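Local coordinates for protein putative alpha-L-fucosidase (Bacteroides thetaiotaomicron VPI-5482, PDB 3GZA) that probably hydrolyses alpha-L-fucosidic linkages, releasing L-fucose from fucosylated glycans, at residues I48-L59 and Y96-R104; G87-P95 and K164-Y173. All coordinates share one frame; numbering follows the deposited sequence. Where two conformers were deposited one is given.

In the fold
Along the chain the four segments come in the order 48-59, 87-95, 96-104 and 164-173, so the two contacts interlock rather than follow one another. Segments 87-95 and 96-104 are consecutive stretches within the long loop between strand 75-79 and helix 110-121 of the TIM-barrel domain. Contact 1 ties 96-104 to the loop before helix 61-69; contact 2 ties 87-95 to the end of helix 148-171. Their centres lie about 17 Å apart, and the two stretches also meet each other, probably through hydrogen bonds from Gly87 to Tyr96 and from Lys99 to Gln90. The loop is thereby held on two fronts, and both contacts reach the second subunit.

Contact 1: residues I48-L59 and Y96-R104. With EDO (1,2-ethanediol), chain J.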
loop_
_atom_site.group_PDB
_atom_site.type_symbol
_atom_site.label_atom_id
_atom_site.label_comp_id
_atom_site.label_asym_id
_atom_site.label_seq_id
_atom_site.Cartn_x
_atom_site.Cartn_y
_atom_site.Cartn_z
ATOM N N ILE A 48 1.341 5.851 8.983
ATOM C CA ILE A 48 1.891 5.075 10.071
ATOM C C ILE A 48 3.350 4.676 9.787
ATOM O O ILE A 48 3.658 4.138 8.725
ATOM C CB ILE A 48 1.016 3.827 10.384
ATOM C CG1 ILE A 48 -0.385 4.258 10.849
ATOM C CG2 ILE A 48 1.673 2.888 11.447
ATOM C CD1 ILE A 48 -0.449 4.973 12.194
ATOM N N GLU A 49 4.218 4.920 10.743
ATOM C CA GLU A 49 5.667 4.604 10.586
ATOM C C GLU A 49 5.982 3.117 10.524
ATOM O O GLU A 49 6.805 2.708 9.711
ATOM C CB GLU A 49 6.531 5.290 11.653
ATOM C CG GLU A 49 6.534 6.776 11.519
ATOM C CD GLU A 49 7.248 7.290 10.270
ATOM O OE1 GLU A 49 8.317 6.739 9.875
ATOM O OE2 GLU A 49 6.763 8.303 9.721
ATOM N N ASP A 50 5.334 2.327 11.369
ATOM C CA ASP A 50 5.578 0.885 11.399
ATOM C C ASP A 50 4.313 0.169 11.705
ATOM O O ASP A 50 3.811 0.220 12.824
ATOM C CB ASP A 50 6.648 0.635 12.463
ATOM C CG ASP A 50 7.025 -0.831 12.608
ATOM O OD1 ASP A 50 6.470 -1.673 11.895
ATOM O OD2 ASP A 50 7.934 -1.132 13.446
ATOM N N TYR A 51 3.766 -0.499 10.714
ATOM C CA TYR A 51 2.529 -1.204 10.934
ATOM C C TYR A 51 2.663 -2.470 11.779
ATOM O O TYR A 51 1.648 -3.016 12.233
ATOM C CB TYR A 51 1.799 -1.508 9.639
ATOM C CG TYR A 51 2.629 -2.103 8.502
ATOM C CD1 TYR A 51 2.990 -3.436 8.431
ATOM C CD2 TYR A 51 2.982 -1.271 7.433
ATOM C CE1 TYR A 51 3.710 -3.916 7.352
ATOM C CE2 TYR A 51 3.675 -1.735 6.361
ATOM C CZ TYR A 51 4.026 -3.041 6.303
ATOM O OH TYR A 51 4.740 -3.461 5.222
ATOM N N ASN A 52 3.879 -2.959 12.036
ATOM C CA ASN A 52 4.038 -4.115 12.896
ATOM C C ASN A 52 3.860 -3.844 14.381
ATOM O O ASN A 52 4.030 -4.726 15.217
ATOM C CB ASN A 52 5.273 -4.947 12.554
ATOM C CG ASN A 52 4.990 -5.859 11.362
ATOM O OD1 ASN A 52 4.029 -6.649 11.377
ATOM N ND2 ASN A 52 5.798 -5.737 10.316
ATOM N N ILE A 53 3.500 -2.620 14.731
ATOM C CA ILE A 53 3.053 -2.393 16.096
ATOM C C ILE A 53 1.712 -3.141 16.291
ATOM O O ILE A 53 1.297 -3.408 17.431
ATOM C CB ILE A 53 2.905 -0.890 16.436
ATOM C CG1 ILE A 53 1.903 -0.142 15.519
ATOM C CG2 ILE A 53 4.293 -0.212 16.462
ATOM C CD1 ILE A 53 1.629 1.367 15.884
ATOM N N PHE A 54 1.044 -3.473 15.187
ATOM C CA PHE A 54 -0.224 -4.188 15.256
ATOM C C PHE A 54 0.052 -5.631 15.660
ATOM O O PHE A 54 0.451 -6.458 14.811
ATOM C CB PHE A 54 -0.914 -4.194 13.898
ATOM C CG PHE A 54 -2.352 -4.673 13.951
ATOM C CD1 PHE A 54 -2.664 -6.013 13.813
ATOM C CD2 PHE A 54 -3.377 -3.768 14.134
ATOM C CE1 PHE A 54 -3.934 -6.466 13.946
ATOM C CE2 PHE A 54 -4.708 -4.194 14.228
ATOM C CZ PHE A 54 -4.988 -5.555 14.106
ATOM N N ASN A 55 -0.235 -5.970 16.910
ATOM C CA ASN A 55 0.042 -7.302 17.447
ATOM C C ASN A 55 -0.862 -7.681 18.624
ATOM O O ASN A 55 -0.365 -7.817 19.752
ATOM C CB ASN A 55 1.533 -7.372 17.813
ATOM C CG ASN A 55 2.008 -8.762 18.119
ATOM O OD1 ASN A 55 1.512 -9.738 17.541
ATOM N ND2 ASN A 55 2.993 -8.872 19.021
ATOM N N PRO A 56 -2.182 -7.811 18.391
ATOM C CA PRO A 56 -3.127 -8.137 19.474
ATOM C C PRO A 56 -3.035 -9.654 19.766
ATOM O O PRO A 56 -3.844 -10.453 19.283
ATOM C CB PRO A 56 -4.473 -7.734 18.911
ATOM C CG PRO A 56 -4.362 -7.868 17.453
ATOM C CD PRO A 56 -2.872 -7.638 17.110
ATOM N N THR A 57 -2.078 -10.044 20.592
ATOM C CA THR A 57 -1.818 -11.457 20.821
ATOM C C THR A 57 -2.909 -12.208 21.613
ATOM O O THR A 57 -2.897 -13.450 21.630
ATOM C CB THR A 57 -0.436 -11.688 21.534
ATOM O OG1 THR A 57 -0.442 -11.046 22.811
ATOM C CG2 THR A 57 0.745 -11.179 20.661
ATOM N N GLU A 58 -3.838 -11.476 22.241
ATOM C CA GLU A 58 -4.961 -12.071 22.976
ATOM C C GLU A 58 -6.281 -11.791 22.284
ATOM O O GLU A 58 -7.340 -11.925 22.882
ATOM C CB GLU A 58 -5.012 -11.537 24.406
ATOM C CG GLU A 58 -3.821 -11.924 25.271
ATOM C CD GLU A 58 -3.908 -11.331 26.650
ATOM O OE1 GLU A 58 -4.733 -11.828 27.438
ATOM O OE2 GLU A 58 -3.135 -10.396 26.958
ATOM N N LEU A 59 -6.217 -11.473 21.000
ATOM C CA LEU A 59 -7.454 -11.142 20.256
ATOM C C LEU A 59 -8.497 -12.200 20.447
ATOM O O LEU A 59 -8.235 -13.393 20.247
ATOM C CB LEU A 59 -7.155 -11.004 18.777
ATOM C CG LEU A 59 -8.430 -10.665 17.980
ATOM C CD1 LEU A 59 -8.765 -9.232 18.210
ATOM C CD2 LEU A 59 -8.297 -10.899 16.460
ATOM N N TYR A 96 -2.435 -2.926 1.854
ATOM C CA TYR A 96 -2.201 -2.426 3.207
ATOM C C TYR A 96 -3.263 -2.979 4.126
ATOM O O TYR A 96 -4.250 -2.321 4.478
ATOM C CB TYR A 96 -2.299 -0.907 3.197
ATOM C CG TYR A 96 -1.701 -0.171 4.355
ATOM C CD1 TYR A 96 -0.449 -0.499 4.865
ATOM C CD2 TYR A 96 -2.333 0.937 4.901
ATOM C CE1 TYR A 96 0.155 0.256 5.872
ATOM C CE2 TYR A 96 -1.729 1.664 5.924
ATOM C CZ TYR A 96 -0.501 1.324 6.392
ATOM O OH TYR A 96 0.138 2.124 7.330
ATOM N N CYS A 97 -3.106 -4.263 4.380
ATOM C CA CYS A 97 -4.086 -5.035 5.166
ATOM C C CYS A 97 -3.361 -6.112 5.971
ATOM O O CYS A 97 -2.129 -6.145 6.041
ATOM C CB CYS A 97 -5.154 -5.608 4.248
ATOM S SG CYS A 97 -4.631 -6.998 3.190
ATOM N N LEU A 98 -4.152 -7.016 6.551
ATOM C CA LEU A 98 -3.585 -8.060 7.395
ATOM C C LEU A 98 -2.605 -8.995 6.714
ATOM O O LEU A 98 -1.800 -9.680 7.402
ATOM C CB LEU A 98 -4.704 -8.767 8.161
ATOM C CG LEU A 98 -5.351 -7.873 9.216
ATOM C CD1 LEU A 98 -6.639 -8.618 9.703
ATOM C CD2 LEU A 98 -4.421 -7.502 10.401
ATOM N N LYS A 99 -2.608 -9.043 5.381
ATOM C CA LYS A 99 -1.596 -9.816 4.653
ATOM C C LYS A 99 -0.173 -9.265 4.905
ATOM O O LYS A 99 0.792 -10.009 4.747
ATOM C CB LYS A 99 -1.863 -9.784 3.144
ATOM C CG LYS A 99 -3.095 -10.524 2.726
ATOM C CD LYS A 99 -3.250 -10.555 1.236
ATOM C CE LYS A 99 -4.387 -11.425 0.770
ATOM N NZ LYS A 99 -4.134 -12.882 1.016
ATOM N N ALA A 100 -0.070 -7.986 5.253
ATOM C CA ALA A 100 1.244 -7.346 5.347
ATOM C C ALA A 100 1.983 -7.565 6.631
ATOM O O ALA A 100 3.190 -7.341 6.692
ATOM C CB ALA A 100 1.082 -5.835 5.128
ATOM N N VAL A 101 1.257 -7.958 7.683
ATOM C CA VAL A 101 1.810 -7.932 9.011
ATOM C C VAL A 101 2.293 -9.276 9.500
ATOM O O VAL A 101 1.897 -10.322 8.966
ATOM C CB VAL A 101 0.785 -7.366 10.042
ATOM C CG1 VAL A 101 0.357 -5.964 9.679
ATOM C CG2 VAL A 101 -0.408 -8.338 10.242
ATOM N N LYS A 102 3.204 -9.255 10.469
ATOM C CA LYS A 102 3.743 -10.494 11.073
ATOM C C LYS A 102 2.732 -11.238 11.949
ATOM O O LYS A 102 2.743 -12.481 11.996
ATOM C CB LYS A 102 4.982 -10.169 11.904
ATOM C CG LYS A 102 6.147 -9.601 11.101
ATOM C CD LYS A 102 7.225 -9.072 12.049
ATOM C CE LYS A 102 8.481 -8.530 11.290
ATOM N NZ LYS A 102 9.590 -7.958 12.198
ATOM N N TRP A 103 1.840 -10.474 12.594
ATOM C CA TRP A 103 0.769 -11.042 13.400
ATOM C C TRP A 103 -0.037 -12.041 12.574
ATOM O O TRP A 103 -0.419 -11.764 11.432
ATOM C CB TRP A 103 -0.125 -9.925 13.905
ATOM C CG TRP A 103 -1.283 -10.381 14.709
ATOM C CD1 TRP A 103 -1.268 -10.729 16.012
ATOM C CD2 TRP A 103 -2.650 -10.491 14.277
ATOM N NE1 TRP A 103 -2.538 -11.068 16.427
ATOM C CE2 TRP A 103 -3.403 -10.918 15.390
ATOM C CE3 TRP A 103 -3.312 -10.258 13.075
ATOM C CZ2 TRP A 103 -4.785 -11.136 15.324
ATOM C CZ3 TRP A 103 -4.662 -10.469 13.019
ATOM C CH2 TRP A 103 -5.390 -10.886 14.122
ATOM N N ARG A 104 -0.255 -13.223 13.159
ATOM C CA ARG A 104 -0.941 -14.305 12.483
ATOM C C ARG A 104 -0.355 -14.698 11.122
ATOM O O ARG A 104 -1.044 -15.299 10.293
ATOM C CB ARG A 104 -2.457 -14.120 12.441
ATOM C CG ARG A 104 -3.081 -14.272 13.820
ATOM C CD ARG A 104 -4.571 -14.230 13.730
ATOM N NE ARG A 104 -5.149 -14.327 15.074
ATOM C CZ ARG A 104 -6.446 -14.261 15.371
ATOM N NH1 ARG A 104 -7.371 -14.117 14.446
ATOM N NH2 ARG A 104 -6.803 -14.333 16.645
HETATM C C1 EDO J . 7.808 3.603 6.343
HETATM O O1 EDO J . 6.738 3.134 7.116
HETATM C C2 EDO J . 8.305 4.970 6.832
HETATM O O2 EDO J . 8.765 4.860 8.176
HETATM O O HOH W 1 -0.712 4.920 7.168
HETATM O O HOH W 2 2.873 2.129 7.286
HETATM O O HOH W 3 4.519 -6.012 4.631
HETATM O O HOH W 4 2.414 -7.660 13.299
HETATM O O HOH W 5 5.479 -7.595 8.246
HETATM O O HOH W 6 -9.050 -15.307 18.219
#
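Trp103 presents one indole face to Phe54 and Pro56 where two loops of the TIM barrel meet, one following strand 22-26 and the other strand 75-79. This end of the contact is tight and largely apolar. Pro56, the centre of an inverse gamma turn, sets its CD 3.6 Å from the centroid of the Trp103 five-membered ring, a CH-pi contact suited to the electron-rich indole. On the same face, the edge of Phe54 meets the six-membered ring in a T-shaped pair, with planes at 81°. The opposite indole face is covered by Arg104 CG, while Leu59 CD2 comes up at the edge, 3.7 Å from Trp103 CZ2. With CG anti to the backbone N (chi1 178°), Trp103 brings its indole against this turn, where NE1 makes a weak hydrogen bond to Pro56 O. The Arg104 guanidinium turns one face to Leu59 CD2 and salt-bridges Asp113 of helix 110-121.

Toward Ile48 the contact becomes wetter. Tyr51 CD2 touches Tyr96 CE1 at 3.6 Å, but their hydroxyls turn to water: Tyr51 OH is bridged to Ala100 O, and Tyr96 OH is linked through two waters to Ile48 N and O. Glu49 projects away and, besides binding an ethanediol probably left by crystallisation, pairs with Arg160 of the second subunit. Between the two regions, Asn52 suits its place because its short amide can act as a backbone mimic: OD1 receives Lys102 N at 2.9 Å in a nearly straight bond (175°), and a water that donates to Phe54 O and accepts from Trp103 N.

Contact 2: residues G87-P95 and K164-Y173; sequences GLWQSDVNP and KMVTELCTRY. With EDO (1,2-ethanediol), chain K.
From Trp89 to Val93 the irregular chain runs against the direction of helix 148-171 and closes on it, from 8.7 Å between Trp89 CA and Leu169 CA to 6.7 Å between Val93 CA and Met165 CA. Glu168 is the polar centre, a side chain long enough to reach from the helix to three donors. Its OE1 takes Trp89 NE1 at 2.9 Å, from above the carboxylate plane, and Ser91 OG at 2.7 Å on the syn lone pair. OE2 receives Asp92 N at 2.8 Å. Ser91 in turn accepts from Val93 N and Asn94 N, an ST turn and ST motif, and its hydroxyl links the bend to the glutamate.

Arg172 grips Asp92 end-on, NH1 and NH2 both reaching OD2, with Arg172 NH2 at 2.9 Å. Its guanidinium also lies over Glu168 CG, and its charge probably eases the closeness of the two carboxylates.

The Trp89 indole is sandwiched: Leu169 CD2 makes a CH-pi contact over one face, 3.9 Å from the centroid of the five-membered ring, and Ser91 CB covers the other. Trp89 CG sits between backbone N and carbonyl carbon (chi1 77°), which turns the ring to the helix. Met165, a selenomethionine, meets the indole edge, its SE 3.9 Å from Trp89 CH2 in a Met-aromatic contact. A leucine in place of Trp89 would probably leave Glu168 OE1 without one of its donors and open a gap between Leu169 and Ser91.

Tyr173, its OH hydrogen-bonded to Asp109, borders the indole near helix 110-121, whose Val111 touches Trp89, Leu169 and Tyr173. Leu169 also rests on barrel strand 124-129, while Val166 and Thr167 pack against Ile198 of helix 196-202.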
loop_
_atom_site.group_PDB
_atom_site.type_symbol
_atom_site.label_atom_id
_atom_site.label_comp_id
_atom_site.label_asym_id
_atom_site.label_seq_id
_atom_site.Cartn_x
_atom_site.Cartn_y
_atom_site.Cartn_z
ATOM N N GLY A 87 -6.418 -2.106 6.319
ATOM C CA GLY A 87 -7.604 -2.897 6.359
ATOM C C GLY A 87 -7.521 -4.166 7.202
ATOM O O GLY A 87 -6.581 -4.928 7.094
ATOM N N LEU A 88 -8.534 -4.399 8.027
ATOM C CA LEU A 88 -8.581 -5.527 8.964
ATOM C C LEU A 88 -9.142 -6.820 8.370
ATOM O O LEU A 88 -9.805 -7.603 9.057
ATOM C CB LEU A 88 -9.367 -5.140 10.220
ATOM C CG LEU A 88 -8.852 -3.901 10.966
ATOM C CD1 LEU A 88 -9.683 -3.763 12.270
ATOM C CD2 LEU A 88 -7.366 -4.025 11.265
ATOM N N TRP A 89 -8.824 -7.109 7.111
ATOM C CA TRP A 89 -9.264 -8.326 6.458
ATOM C C TRP A 89 -8.194 -8.763 5.456
ATOM O O TRP A 89 -7.230 -8.034 5.209
ATOM C CB TRP A 89 -10.662 -8.183 5.814
ATOM C CG TRP A 89 -10.768 -7.434 4.509
ATOM C CD1 TRP A 89 -10.947 -7.981 3.275
ATOM C CD2 TRP A 89 -10.726 -6.006 4.301
ATOM N NE1 TRP A 89 -11.057 -6.993 2.339
ATOM C CE2 TRP A 89 -10.928 -5.782 2.939
ATOM C CE3 TRP A 89 -10.620 -4.904 5.144
ATOM C CZ2 TRP A 89 -10.911 -4.494 2.387
ATOM C CZ3 TRP A 89 -10.652 -3.602 4.594
ATOM C CH2 TRP A 89 -10.792 -3.430 3.229
ATOM N N GLN A 90 -8.434 -9.936 4.865
ATOM C CA GLN A 90 -7.582 -10.492 3.795
ATOM C C GLN A 90 -8.060 -9.907 2.459
ATOM O O GLN A 90 -8.851 -10.513 1.752
ATOM C CB GLN A 90 -7.694 -11.993 3.758
ATOM C CG GLN A 90 -6.977 -12.640 4.927
ATOM C CD GLN A 90 -5.447 -12.664 4.784
ATOM O OE1 GLN A 90 -4.912 -13.146 3.782
ATOM N NE2 GLN A 90 -4.759 -12.145 5.795
ATOM N N SER A 91 -7.509 -8.754 2.088
ATOM C CA SER A 91 -7.945 -8.117 0.844
ATOM C C SER A 91 -6.996 -8.455 -0.294
ATOM O O SER A 91 -5.809 -8.671 -0.068
ATOM C CB SER A 91 -7.923 -6.584 0.981
ATOM O OG SER A 91 -8.371 -5.936 -0.200
ATOM N N ASP A 92 -7.569 -8.566 -1.486
ATOM C CA ASP A 92 -6.802 -8.777 -2.719
ATOM C C ASP A 92 -6.660 -7.502 -3.559
ATOM O O ASP A 92 -6.181 -7.552 -4.701
ATOM C CB ASP A 92 -7.486 -9.856 -3.522
ATOM C CG ASP A 92 -7.612 -11.145 -2.732
ATOM O OD1 ASP A 92 -6.566 -11.615 -2.215
ATOM O OD2 ASP A 92 -8.742 -11.711 -2.659
ATOM N N VAL A 93 -7.104 -6.384 -2.990
ATOM C CA VAL A 93 -7.062 -5.103 -3.677
ATOM C C VAL A 93 -6.406 -4.013 -2.887
ATOM O O VAL A 93 -5.763 -3.133 -3.496
ATOM C CB VAL A 93 -8.480 -4.662 -4.208
ATOM C CG1 VAL A 93 -9.051 -5.745 -5.136
ATOM C CG2 VAL A 93 -9.453 -4.400 -3.046
ATOM N N ASN A 94 -6.565 -4.036 -1.567
ATOM C CA ASN A 94 -5.844 -3.106 -0.692
ATOM C C ASN A 94 -4.690 -3.889 -0.073
ATOM O O ASN A 94 -4.943 -4.717 0.784
ATOM C CB ASN A 94 -6.756 -2.658 0.434
ATOM C CG ASN A 94 -6.054 -1.713 1.411
ATOM O OD1 ASN A 94 -4.918 -1.336 1.208
ATOM N ND2 ASN A 94 -6.717 -1.412 2.524
ATOM N N PRO A 95 -3.450 -3.691 -0.534
ATOM C CA PRO A 95 -2.314 -4.484 -0.015
ATOM C C PRO A 95 -1.953 -4.095 1.422
ATOM O O PRO A 95 -1.249 -4.843 2.125
ATOM C CB PRO A 95 -1.155 -4.109 -0.949
ATOM C CG PRO A 95 -1.539 -2.700 -1.450
ATOM C CD PRO A 95 -3.043 -2.688 -1.518
ATOM N N LYS A 164 -13.948 -1.858 -5.185
ATOM C CA LYS A 164 -13.461 -3.234 -5.017
ATOM C C LYS A 164 -13.397 -3.677 -3.553
ATOM O O LYS A 164 -13.748 -4.822 -3.256
ATOM C CB LYS A 164 -12.126 -3.425 -5.712
ATOM C CG LYS A 164 -12.237 -3.450 -7.231
ATOM C CD LYS A 164 -10.870 -3.574 -7.841
ATOM C CE LYS A 164 -10.878 -3.713 -9.345
ATOM N NZ LYS A 164 -9.424 -3.798 -9.802
HETATM N N MSE A 165 -12.995 -2.800 -2.657
HETATM C CA MSE A 165 -12.964 -3.103 -1.226
HETATM C C MSE A 165 -14.378 -3.388 -0.735
HETATM O O MSE A 165 -14.624 -4.371 -0.046
HETATM C CB MSE A 165 -12.328 -1.991 -0.403
HETATM C CG MSE A 165 -10.804 -1.853 -0.611
HETATM SE SE MSE A 165 -10.008 -0.627 0.640
HETATM C CE MSE A 165 -10.753 1.012 0.101
ATOM N N VAL A 166 -15.313 -2.532 -1.140
ATOM C CA VAL A 166 -16.720 -2.703 -0.763
ATOM C C VAL A 166 -17.225 -4.015 -1.301
ATOM O O VAL A 166 -17.944 -4.726 -0.630
ATOM C CB VAL A 166 -17.547 -1.499 -1.202
ATOM C CG1 VAL A 166 -19.071 -1.704 -1.011
ATOM C CG2 VAL A 166 -17.118 -0.223 -0.453
ATOM N N THR A 167 -16.831 -4.359 -2.506
ATOM C CA THR A 167 -17.300 -5.622 -3.103
ATOM C C THR A 167 -16.792 -6.805 -2.272
ATOM O O THR A 167 -17.556 -7.756 -1.996
ATOM C CB THR A 167 -16.853 -5.748 -4.571
ATOM O OG1 THR A 167 -17.393 -4.656 -5.322
ATOM C CG2 THR A 167 -17.383 -7.060 -5.221
ATOM N N GLU A 168 -15.529 -6.776 -1.887
ATOM C CA GLU A 168 -14.991 -7.885 -1.060
ATOM C C GLU A 168 -15.806 -8.020 0.209
ATOM O O GLU A 168 -16.179 -9.141 0.626
ATOM C CB GLU A 168 -13.513 -7.649 -0.706
ATOM C CG GLU A 168 -12.570 -7.771 -1.868
ATOM C CD GLU A 168 -11.117 -7.556 -1.514
ATOM O OE1 GLU A 168 -10.834 -6.873 -0.519
ATOM O OE2 GLU A 168 -10.254 -8.061 -2.295
ATOM N N LEU A 169 -15.995 -6.899 0.892
ATOM C CA LEU A 169 -16.697 -6.888 2.179
ATOM C C LEU A 169 -18.144 -7.299 2.085
ATOM O O LEU A 169 -18.687 -7.903 3.025
ATOM C CB LEU A 169 -16.491 -5.556 2.876
ATOM C CG LEU A 169 -15.035 -5.276 3.292
ATOM C CD1 LEU A 169 -14.733 -3.779 3.542
ATOM C CD2 LEU A 169 -14.541 -6.169 4.496
ATOM N N CYS A 170 -18.755 -7.047 0.926
ATOM C CA CYS A 170 -20.186 -7.399 0.687
ATOM C C CYS A 170 -20.401 -8.778 0.111
ATOM O O CYS A 170 -21.551 -9.196 -0.038
ATOM C CB CYS A 170 -20.855 -6.375 -0.234
ATOM S SG CYS A 170 -21.126 -4.742 0.517
ATOM N N THR A 171 -19.324 -9.477 -0.263
ATOM C CA THR A 171 -19.467 -10.802 -0.880
ATOM C C THR A 171 -18.829 -11.948 -0.117
ATOM O O THR A 171 -19.201 -13.093 -0.365
ATOM C CB THR A 171 -18.921 -10.831 -2.328
ATOM O OG1 THR A 171 -17.518 -10.443 -2.311
ATOM C CG2 THR A 171 -19.751 -9.844 -3.210
ATOM N N ARG A 172 -17.915 -11.663 0.790
ATOM C CA ARG A 172 -17.164 -12.758 1.414
ATOM C C ARG A 172 -17.445 -12.957 2.899
ATOM O O ARG A 172 -16.815 -13.823 3.499
ATOM C CB ARG A 172 -15.670 -12.459 1.261
ATOM C CG ARG A 172 -15.189 -12.336 -0.139
ATOM C CD ARG A 172 -13.729 -11.909 -0.178
ATOM N NE ARG A 172 -13.248 -11.768 -1.551
ATOM C CZ ARG A 172 -11.968 -11.499 -1.825
ATOM N NH1 ARG A 172 -11.099 -11.323 -0.848
ATOM N NH2 ARG A 172 -11.596 -11.388 -3.079
ATOM N N TYR A 173 -18.389 -12.191 3.468
ATOM C CA TYR A 173 -18.621 -12.201 4.909
ATOM C C TYR A 173 -20.079 -12.393 5.323
ATOM O O TYR A 173 -20.441 -12.059 6.449
ATOM C CB TYR A 173 -18.024 -10.935 5.534
ATOM C CG TYR A 173 -16.528 -10.860 5.304
ATOM C CD1 TYR A 173 -15.612 -11.495 6.124
ATOM C CD2 TYR A 173 -16.022 -10.153 4.208
ATOM C CE1 TYR A 173 -14.243 -11.449 5.852
ATOM C CE2 TYR A 173 -14.683 -10.103 3.931
ATOM C CZ TYR A 173 -13.773 -10.753 4.767
ATOM O OH TYR A 173 -12.436 -10.784 4.477
HETATM C C1 EDO K . -8.537 -0.022 -8.655
HETATM O O1 EDO K . -9.018 -0.953 -9.703
HETATM C C2 EDO K . -7.869 -0.970 -7.612
HETATM O O2 EDO K . -6.530 -1.243 -7.913
HETATM O O HOH W 7 -11.346 -11.586 2.107
#